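Local atomic coordinates of alkane monooxygenase (Geobacillus thermodenitrificans, PDB entry 3B9O), a protein that belongs to the luciferase-like monooxygenase family of flavin-dependent enzymes with a TIM-barrel fold and binds flavin mononucleotide. Residues 245-257 with 342-354. Residues are numbered along the deposited sequence; the frame is centred on the assembly and turned at random.
Sequences FLGGKDVETLKFF and SKLDGKWFKLSVG. With FMN (flavin mononucleotide), chain C.
Lys249 NZ is held by backbone carbonyls of the loop before strand 350-354. Its bond to Lys347 O, 2.7 Å long, lies in the carbonyl plane with a C=O...N angle of 158°; a second, to Asp345 O, is modelled very short in a poorly ordered turn, so its length is doubtful. Lys249 CG sits between the backbone N and the carbonyl carbon (chi1 47°), and bends at chi3 and chi4 carry the ammonium to the carbonyls, while Lys249 CB packs against Lys350 N. One residue earlier, Gly248 N donates to Trp348 O (2.9 Å, N-H...O angle 150°). One water bridges Gly248 O and Lys350 N, accepting from the latter at 2.9 Å. The Trp348 indole lies over the two glycines: Gly247 CA stands 4.1 Å from the centroid of its six-membered ring and Gly248 CA 3.8 Å from that of the five-membered ring, both CH-pi contacts over the face. Deeper in, Phe245 and Phe349 meet rim to rim, CE2 of Phe245 3.6 Å from CE1 of Phe349, their planes nearly parallel. FMN C7M lies 3.4 Å above the Phe245 ring, over its centre, and also reaches the Phe349 edge. Residues 247-250 follow barrel strand 243-246; residues 342-349 lead into 350-354, a branch pairing with strand 276-285. The contact thus grades from an ammonium probably stabilised by carbonyl dipoles, with the Asp345 carboxylate nearby but not touching, to an apolar aromatic wall against the flavin's methyl group.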
ATOM      1  N   PHE A 245      -3.016  -0.378  -6.352  1.00 16.73           N
ATOM      2  CA  PHE A 245      -3.257  -1.664  -5.686  1.00 17.68           C
ATOM      3  C   PHE A 245      -4.759  -1.985  -5.913  1.00 17.05           C
ATOM      4  O   PHE A 245      -5.638  -1.405  -5.286  1.00 22.55           O
ATOM      5  CB  PHE A 245      -2.876  -1.512  -4.190  1.00 22.37           C
ATOM      6  CG  PHE A 245      -3.012  -2.779  -3.332  1.00 30.70           C
ATOM      7  CD1 PHE A 245      -2.997  -2.653  -1.924  1.00 16.20           C
ATOM      8  CD2 PHE A 245      -3.181  -4.067  -3.886  1.00 34.63           C
ATOM      9  CE1 PHE A 245      -3.132  -3.804  -1.094  1.00 25.58           C
ATOM     10  CE2 PHE A 245      -3.305  -5.236  -3.051  1.00 20.45           C
ATOM     11  CZ  PHE A 245      -3.292  -5.085  -1.661  1.00 28.16           C
ATOM     12  N   LEU A 246      -5.015  -2.911  -6.821  1.00 17.60           N
ATOM     13  CA  LEU A 246      -6.353  -3.318  -7.245  1.00 24.98           C
ATOM     14  C   LEU A 246      -6.891  -4.482  -6.436  1.00 25.35           C
ATOM     15  O   LEU A 246      -6.137  -5.369  -5.987  1.00 25.41           O
ATOM     16  CB  LEU A 246      -6.269  -3.797  -8.669  1.00 14.94           C
ATOM     17  CG  LEU A 246      -6.505  -2.994  -9.945  1.00 36.04           C
ATOM     18  CD1 LEU A 246      -6.697  -1.548  -9.737  1.00 24.25           C
ATOM     19  CD2 LEU A 246      -5.435  -3.348 -10.972  1.00 22.23           C
ATOM     20  N   GLY A 247      -8.204  -4.470  -6.237  1.00 28.15           N
ATOM     21  CA  GLY A 247      -8.921  -5.644  -5.756  1.00 29.73           C
ATOM     22  C   GLY A 247      -9.262  -6.537  -6.930  1.00 28.00           C
ATOM     23  O   GLY A 247      -9.373  -6.066  -8.061  1.00 24.49           O
ATOM     24  N   GLY A 248      -9.420  -7.842  -6.672  1.00 31.69           N
ATOM     25  CA  GLY A 248      -9.773  -8.789  -7.730  1.00 21.87           C
ATOM     26  C   GLY A 248      -8.884 -10.002  -7.694  1.00 22.37           C
ATOM     27  O   GLY A 248      -7.692  -9.895  -7.369  1.00 24.85           O
ATOM     28  N   LYS A 249      -9.466 -11.160  -8.008  1.00 24.93           N
ATOM     29  CA  LYS A 249      -8.787 -12.460  -7.847  1.00 21.79           C
ATOM     30  C   LYS A 249      -8.703 -13.289  -9.114  1.00 26.18           C
ATOM     31  O   LYS A 249      -8.242 -14.437  -9.065  1.00 30.92           O
ATOM     32  CB  LYS A 249      -9.427 -13.321  -6.757  1.00 23.72           C
ATOM     33  CG  LYS A 249     -10.938 -13.402  -6.813  1.00 38.04           C
ATOM     34  CD  LYS A 249     -11.559 -14.560  -5.989  1.00 42.09           C
ATOM     35  CE  LYS A 249     -10.869 -14.876  -4.673  1.00 64.98           C
ATOM     36  NZ  LYS A 249     -11.917 -15.250  -3.648  1.00 50.97           N
ATOM     37  N   ASP A 250      -9.153 -12.738 -10.235  1.00 24.18           N
ATOM     38  CA  ASP A 250      -9.090 -13.456 -11.517  1.00 26.12           C
ATOM     39  C   ASP A 250      -8.780 -12.537 -12.695  1.00 19.27           C
ATOM     40  O   ASP A 250      -8.803 -11.322 -12.554  1.00 19.99           O
ATOM     41  CB  ASP A 250     -10.397 -14.249 -11.775  1.00 27.62           C
ATOM     42  CG  ASP A 250     -11.639 -13.385 -11.717  1.00 27.23           C
ATOM     43  OD1 ASP A 250     -12.576 -13.732 -10.957  1.00 57.87           O
ATOM     44  OD2 ASP A 250     -11.720 -12.382 -12.425  1.00 33.97           O
ATOM     45  N   VAL A 251      -8.527 -13.111 -13.862  1.00 19.75           N
ATOM     46  CA  VAL A 251      -8.093 -12.302 -15.005  1.00 21.13           C
ATOM     47  C   VAL A 251      -9.184 -11.324 -15.429  1.00 35.64           C
ATOM     48  O   VAL A 251      -8.922 -10.118 -15.608  1.00 24.28           O
ATOM     49  CB  VAL A 251      -7.677 -13.169 -16.238  1.00 20.99           C
ATOM     50  CG1 VAL A 251      -7.648 -12.310 -17.510  1.00 16.90           C
ATOM     51  CG2 VAL A 251      -6.339 -13.855 -16.014  1.00 20.91           C
ATOM     52  N   GLU A 252     -10.420 -11.830 -15.560  1.00 23.64           N
ATOM     53  CA  GLU A 252     -11.490 -11.015 -16.103  1.00 19.20           C
ATOM     54  C   GLU A 252     -11.667  -9.723 -15.288  1.00 21.00           C
ATOM     55  O   GLU A 252     -11.813  -8.645 -15.867  1.00 18.72           O
ATOM     56  CB  GLU A 252     -12.825 -11.803 -16.199  1.00 30.35           C
ATOM     57  CG  GLU A 252     -12.739 -13.275 -16.778  1.00 37.61           C
ATOM     58  CD  GLU A 252     -12.434 -14.343 -15.693  1.00103.59           C
ATOM     59  OE1 GLU A 252     -11.215 -14.698 -15.520  1.00 29.84           O
ATOM     60  OE2 GLU A 252     -13.424 -14.812 -15.014  1.00 46.86           O
ATOM     61  N   THR A 253     -11.646  -9.850 -13.952  1.00 18.72           N
ATOM     62  CA  THR A 253     -11.899  -8.727 -13.019  1.00 18.92           C
ATOM     63  C   THR A 253     -10.742  -7.744 -13.048  1.00 18.95           C
ATOM     64  O   THR A 253     -10.928  -6.538 -13.267  1.00 24.78           O
ATOM     65  CB  THR A 253     -12.120  -9.221 -11.555  1.00 18.79           C
ATOM     66  OG1 THR A 253     -13.286 -10.035 -11.505  1.00 27.35           O
ATOM     67  CG2 THR A 253     -12.348  -8.049 -10.592  1.00 25.76           C
ATOM     68  N   LEU A 254      -9.547  -8.274 -12.843  1.00 21.11           N
ATOM     69  CA  LEU A 254      -8.329  -7.456 -12.848  1.00 18.76           C
ATOM     70  C   LEU A 254      -8.099  -6.759 -14.179  1.00 15.19           C
ATOM     71  O   LEU A 254      -7.722  -5.572 -14.202  1.00 18.24           O
ATOM     72  CB  LEU A 254      -7.127  -8.290 -12.394  1.00 19.52           C
ATOM     73  CG  LEU A 254      -7.104  -8.673 -10.895  1.00 18.16           C
ATOM     74  CD1 LEU A 254      -6.007  -9.740 -10.634  1.00 19.73           C
ATOM     75  CD2 LEU A 254      -6.897  -7.427 -10.015  1.00 16.54           C
ATOM     76  N   LYS A 255      -8.372  -7.455 -15.288  1.00 13.01           N
ATOM     77  CA  LYS A 255      -8.166  -6.865 -16.610  1.00 21.13           C
ATOM     78  C   LYS A 255      -9.100  -5.692 -16.864  1.00 20.72           C
ATOM     79  O   LYS A 255      -8.692  -4.660 -17.430  1.00 19.22           O
ATOM     80  CB  LYS A 255      -8.345  -7.910 -17.695  1.00 26.30           C
ATOM     81  CG  LYS A 255      -8.000  -7.411 -19.085  1.00 30.56           C
ATOM     82  CD  LYS A 255      -7.949  -8.597 -20.052  1.00 37.38           C
ATOM     83  CE  LYS A 255      -8.340  -8.161 -21.422  1.00 60.37           C
ATOM     84  NZ  LYS A 255      -7.748  -6.821 -21.751  1.00 54.69           N
ATOM     85  N   PHE A 256     -10.343  -5.857 -16.408  1.00 17.64           N
ATOM     86  CA  PHE A 256     -11.360  -4.829 -16.496  1.00 21.32           C
ATOM     87  C   PHE A 256     -10.896  -3.574 -15.776  1.00 22.79           C
ATOM     88  O   PHE A 256     -11.046  -2.456 -16.298  1.00 19.48           O
ATOM     89  CB  PHE A 256     -12.715  -5.282 -15.920  1.00 20.09           C
ATOM     90  CG  PHE A 256     -13.744  -4.155 -15.859  1.00 20.39           C
ATOM     91  CD1 PHE A 256     -14.517  -3.836 -16.995  1.00 26.41           C
ATOM     92  CD2 PHE A 256     -13.888  -3.380 -14.706  1.00 24.28           C
ATOM     93  CE1 PHE A 256     -15.448  -2.777 -16.971  1.00 29.79           C
ATOM     94  CE2 PHE A 256     -14.805  -2.322 -14.666  1.00 42.26           C
ATOM     95  CZ  PHE A 256     -15.585  -2.021 -15.812  1.00 24.75           C
ATOM     96  N   PHE A 257     -10.371  -3.756 -14.568  1.00 22.29           N
ATOM     97  CA  PHE A 257      -9.975  -2.604 -13.757  1.00 18.57           C
ATOM     98  C   PHE A 257      -8.712  -1.931 -14.281  1.00 19.21           C
ATOM     99  O   PHE A 257      -8.625  -0.710 -14.276  1.00 15.22           O
ATOM    100  CB  PHE A 257      -9.908  -2.968 -12.257  1.00 22.19           C
ATOM    101  CG  PHE A 257     -11.269  -3.218 -11.653  1.00 25.54           C
ATOM    102  CD1 PHE A 257     -11.607  -4.464 -11.142  1.00 33.63           C
ATOM    103  CD2 PHE A 257     -12.233  -2.206 -11.656  1.00 42.24           C
ATOM    104  CE1 PHE A 257     -12.873  -4.696 -10.612  1.00 28.64           C
ATOM    105  CE2 PHE A 257     -13.497  -2.427 -11.127  1.00 44.81           C
ATOM    106  CZ  PHE A 257     -13.814  -3.674 -10.603  1.00 40.32           C
ATOM    107  N   SER A 342     -15.702 -17.979   5.736  1.00 30.19           N
ATOM    108  CA  SER A 342     -15.005 -18.936   6.597  1.00 43.92           C
ATOM    109  C   SER A 342     -14.019 -19.818   5.826  1.00 45.32           C
ATOM    110  O   SER A 342     -13.485 -20.792   6.370  1.00 74.98           O
ATOM    111  CB  SER A 342     -15.968 -19.763   7.470  1.00 61.99           C
ATOM    112  OG  SER A 342     -17.040 -20.294   6.718  1.00 77.92           O
ATOM    113  N   LYS A 343     -13.756 -19.440   4.574  1.00 34.21           N
ATOM    114  CA  LYS A 343     -12.792 -20.133   3.710  1.00 76.49           C
ATOM    115  C   LYS A 343     -11.583 -19.236   3.347  1.00 62.35           C
ATOM    116  O   LYS A 343     -11.742 -18.019   3.171  1.00 43.45           O
ATOM    117  CB  LYS A 343     -13.502 -20.651   2.450  1.00 51.15           C
ATOM    118  CG  LYS A 343     -14.801 -21.421   2.753  1.00 62.30           C
ATOM    119  CD  LYS A 343     -15.410 -22.105   1.524  1.00 80.05           C
ATOM    120  CE  LYS A 343     -15.767 -21.111   0.411  1.00 73.41           C
ATOM    121  NZ  LYS A 343     -16.795 -21.683  -0.518  1.00 59.84           N
ATOM    122  N   LEU A 344     -10.393 -19.845   3.234  1.00 60.75           N
ATOM    123  CA  LEU A 344      -9.131 -19.115   2.987  1.00 45.14           C
ATOM    124  C   LEU A 344      -9.035 -18.362   1.658  1.00 62.01           C
ATOM    125  O   LEU A 344      -8.290 -17.371   1.561  1.00 61.04           O
ATOM    126  CB  LEU A 344      -7.897 -20.026   3.108  1.00 60.87           C
ATOM    127  CG  LEU A 344      -7.490 -20.718   4.405  1.00 42.12           C
ATOM    128  CD1 LEU A 344      -6.002 -20.567   4.618  1.00 48.28           C
ATOM    129  CD2 LEU A 344      -8.240 -20.180   5.586  1.00 42.75           C
ATOM    130  N   ASP A 345      -9.745 -18.846   0.639  1.00 49.16           N
ATOM    131  CA  ASP A 345      -9.757 -18.196  -0.672  1.00 70.88           C
ATOM    132  C   ASP A 345     -11.018 -17.354  -0.934  1.00 55.25           C
ATOM    133  O   ASP A 345     -11.337 -17.043  -2.088  1.00 61.92           O
ATOM    134  CB  ASP A 345      -9.517 -19.212  -1.804  1.00 63.68           C
ATOM    135  CG  ASP A 345     -10.683 -20.178  -2.010  1.00 75.87           C
ATOM    136  OD1 ASP A 345     -11.431 -20.495  -1.046  1.00 73.81           O
ATOM    137  OD2 ASP A 345     -10.833 -20.627  -3.169  1.00 73.08           O
ATOM    138  N   GLY A 346     -11.720 -16.982   0.132  1.00 52.72           N
ATOM    139  CA  GLY A 346     -12.933 -16.177  -0.003  1.00 67.58           C
ATOM    140  C   GLY A 346     -12.693 -14.668  -0.069  1.00 80.23           C
ATOM    141  O   GLY A 346     -13.645 -13.894  -0.286  1.00 66.60           O
ATOM    142  N   LYS A 347     -11.431 -14.250   0.121  1.00 59.53           N
ATOM    143  CA  LYS A 347     -11.065 -12.830   0.135  1.00 29.83           C
ATOM    144  C   LYS A 347     -10.985 -12.272  -1.296  1.00 29.92           C
ATOM    145  O   LYS A 347     -11.135 -13.022  -2.254  1.00 30.11           O
ATOM    146  CB  LYS A 347      -9.753 -12.635   0.898  1.00 31.99           C
ATOM    147  CG  LYS A 347      -9.860 -12.915   2.400  1.00 53.05           C
ATOM    148  CD  LYS A 347     -10.067 -11.635   3.223  1.00 59.70           C
ATOM    149  CE  LYS A 347     -10.628 -11.932   4.628  1.00 63.52           C
ATOM    150  NZ  LYS A 347     -10.852 -10.689   5.462  1.00 51.84           N
ATOM    151  N   TRP A 348     -10.758 -10.965  -1.450  1.00 31.46           N
ATOM    152  CA  TRP A 348     -10.726 -10.387  -2.802  1.00 33.70           C
ATOM    153  C   TRP A 348      -9.345 -10.453  -3.502  1.00 32.36           C
ATOM    154  O   TRP A 348      -9.089  -9.696  -4.452  1.00 35.68           O
ATOM    155  CB  TRP A 348     -11.353  -8.981  -2.844  1.00 43.54           C
ATOM    156  CG  TRP A 348     -12.081  -8.670  -4.193  1.00 73.73           C
ATOM    157  CD1 TRP A 348     -12.523  -9.592  -5.138  1.00 63.77           C
ATOM    158  CD2 TRP A 348     -12.470  -7.372  -4.696  1.00 55.13           C
ATOM    159  NE1 TRP A 348     -13.133  -8.935  -6.195  1.00 81.35           N
ATOM    160  CE2 TRP A 348     -13.121  -7.582  -5.952  1.00 70.64           C
ATOM    161  CE3 TRP A 348     -12.319  -6.056  -4.222  1.00 48.17           C
ATOM    162  CZ2 TRP A 348     -13.621  -6.521  -6.733  1.00 51.23           C
ATOM    163  CZ3 TRP A 348     -12.818  -4.999  -5.000  1.00 70.43           C
ATOM    164  CH2 TRP A 348     -13.467  -5.246  -6.245  1.00 66.22           C
ATOM    165  N   PHE A 349      -8.484 -11.361  -3.016  1.00 26.19           N
ATOM    166  CA  PHE A 349      -7.175 -11.675  -3.605  1.00 26.61           C
ATOM    167  C   PHE A 349      -7.103 -13.117  -4.090  1.00 22.13           C
ATOM    168  O   PHE A 349      -7.668 -14.027  -3.485  1.00 28.58           O
ATOM    169  CB  PHE A 349      -6.055 -11.463  -2.570  1.00 29.33           C
ATOM    170  CG  PHE A 349      -6.031 -10.084  -1.980  1.00 38.32           C
ATOM    171  CD1 PHE A 349      -5.957  -8.946  -2.813  1.00 71.54           C
ATOM    172  CD2 PHE A 349      -6.106  -9.899  -0.609  1.00 39.48           C
ATOM    173  CE1 PHE A 349      -5.941  -7.638  -2.287  1.00 26.40           C
ATOM    174  CE2 PHE A 349      -6.079  -8.578  -0.065  1.00 55.82           C
ATOM    175  CZ  PHE A 349      -5.997  -7.456  -0.917  1.00 34.99           C
ATOM    176  N   LYS A 350      -6.380 -13.322  -5.173  1.00 21.32           N
ATOM    177  CA  LYS A 350      -6.005 -14.658  -5.617  1.00 24.83           C
ATOM    178  C   LYS A 350      -5.309 -15.471  -4.488  1.00 33.30           C
ATOM    179  O   LYS A 350      -4.399 -14.984  -3.799  1.00 18.59           O
ATOM    180  CB  LYS A 350      -5.104 -14.553  -6.866  1.00 24.31           C
ATOM    181  CG  LYS A 350      -4.468 -15.854  -7.353  1.00 25.04           C
ATOM    182  CD  LYS A 350      -5.460 -16.685  -8.084  1.00 29.54           C
ATOM    183  CE  LYS A 350      -4.824 -17.861  -8.827  1.00 31.91           C
ATOM    184  NZ  LYS A 350      -5.907 -18.456  -9.710  1.00 24.89           N
ATOM    185  N   LEU A 351      -5.751 -16.714  -4.318  1.00 20.95           N
ATOM    186  CA  LEU A 351      -5.013 -17.692  -3.515  1.00 26.96           C
ATOM    187  C   LEU A 351      -4.317 -18.711  -4.413  1.00 23.93           C
ATOM    188  O   LEU A 351      -4.976 -19.449  -5.158  1.00 25.25           O
ATOM    189  CB  LEU A 351      -5.932 -18.398  -2.508  1.00 24.41           C
ATOM    190  CG  LEU A 351      -5.259 -19.528  -1.718  1.00 28.47           C
ATOM    191  CD1 LEU A 351      -3.977 -19.065  -1.005  1.00 20.05           C
ATOM    192  CD2 LEU A 351      -6.246 -20.189  -0.730  1.00 26.24           C
ATOM    193  N   SER A 352      -2.992 -18.737  -4.375  1.00 16.15           N
ATOM    194  CA  SER A 352      -2.250 -19.748  -5.127  1.00 19.55           C
ATOM    195  C   SER A 352      -1.629 -20.826  -4.191  1.00 24.21           C
ATOM    196  O   SER A 352      -0.810 -20.523  -3.320  1.00 20.46           O
ATOM    197  CB  SER A 352      -1.204 -19.078  -6.041  1.00 20.81           C
ATOM    198  OG  SER A 352      -0.609 -20.036  -6.900  1.00 20.73           O
ATOM    199  N   VAL A 353      -2.003 -22.091  -4.391  1.00 18.12           N
ATOM    200  CA  VAL A 353      -1.549 -23.157  -3.513  1.00 18.00           C
ATOM    201  C   VAL A 353      -0.880 -24.249  -4.339  1.00 22.35           C
ATOM    202  O   VAL A 353      -1.471 -24.727  -5.305  1.00 19.32           O
ATOM    203  CB  VAL A 353      -2.732 -23.785  -2.760  1.00 18.70           C
ATOM    204  CG1 VAL A 353      -2.218 -24.893  -1.766  1.00 17.10           C
ATOM    205  CG2 VAL A 353      -3.545 -22.723  -2.068  1.00 16.50           C
ATOM    206  N   GLY A 354       0.342 -24.650  -3.987  1.00 19.87           N
ATOM    207  CA  GLY A 354       0.959 -25.769  -4.693  1.00 16.89           C
ATOM    208  C   GLY A 354       2.465 -25.657  -4.732  1.00 14.83           C
ATOM    209  O   GLY A 354       3.063 -25.089  -3.836  1.00 16.99           O
TER
HETATM  210  N1  FMN C 441      -7.990   1.674   3.435  1.00 55.89           N
HETATM  211  C2  FMN C 441      -7.286   2.033   4.533  1.00 87.73           C
HETATM  212  O2  FMN C 441      -7.787   2.905   5.303  1.00 53.32           O
HETATM  213  N3  FMN C 441      -6.069   1.438   4.756  1.00 53.06           N
HETATM  214  C4  FMN C 441      -5.557   0.504   3.893  1.00 58.29           C
HETATM  215  O4  FMN C 441      -4.442  -0.016   4.111  1.00 56.77           O
HETATM  216  C4A FMN C 441      -6.280   0.136   2.748  1.00 44.69           C
HETATM  217  N5  FMN C 441      -5.826  -0.783   1.842  1.00 53.21           N
HETATM  218  C5A FMN C 441      -6.591  -1.111   0.752  1.00 66.26           C
HETATM  219  C6  FMN C 441      -6.162  -2.060  -0.196  1.00 52.67           C
HETATM  220  C7  FMN C 441      -6.958  -2.374  -1.315  1.00 41.13           C
HETATM  221  C7M FMN C 441      -6.513  -3.394  -2.341  1.00 65.89           C
HETATM  222  C8  FMN C 441      -8.176  -1.736  -1.497  1.00 62.37           C
HETATM  223  C8M FMN C 441      -9.041  -2.066  -2.692  1.00 56.28           C
HETATM  224  C9  FMN C 441      -8.618  -0.793  -0.561  1.00 40.44           C
HETATM  225  C9A FMN C 441      -7.838  -0.476   0.565  1.00 71.07           C
HETATM  226  N10 FMN C 441      -8.271   0.440   1.470  1.00 83.50           N
HETATM  227  C10 FMN C 441      -7.523   0.746   2.550  1.00 70.05           C
HETATM  228  C1' FMN C 441      -9.568   1.132   1.312  1.00 64.74           C
HETATM  229  C2' FMN C 441      -9.343   2.512   0.670  1.00 60.62           C
HETATM  230  O2' FMN C 441      -7.951   2.760   0.463  1.00 43.14           O
HETATM  231  C3' FMN C 441      -9.922   3.707   1.444  1.00 60.97           C
HETATM  232  O3' FMN C 441      -9.605   3.679   2.853  1.00 46.02           O
HETATM  233  C4' FMN C 441     -11.416   3.959   1.143  1.00 72.58           C
HETATM  234  O4' FMN C 441     -12.195   4.051   2.340  1.00 84.09           O
HETATM  235  C5' FMN C 441     -12.072   2.919   0.229  1.00 65.18           C
HETATM  236  O5' FMN C 441     -11.902   3.432  -1.086  1.00 47.04           O
HETATM  237  P   FMN C 441     -12.946   3.169  -2.279  1.00 51.81           P
HETATM  238  O1P FMN C 441     -14.313   3.282  -1.625  1.00 71.81           O
HETATM  239  O2P FMN C 441     -12.599   4.252  -3.257  1.00 30.75           O
HETATM  240  O3P FMN C 441     -12.702   1.747  -2.749  1.00 63.87           O
HETATM  241  O   HOH W   1      -5.436 -11.296  -7.002  1.00 24.53           O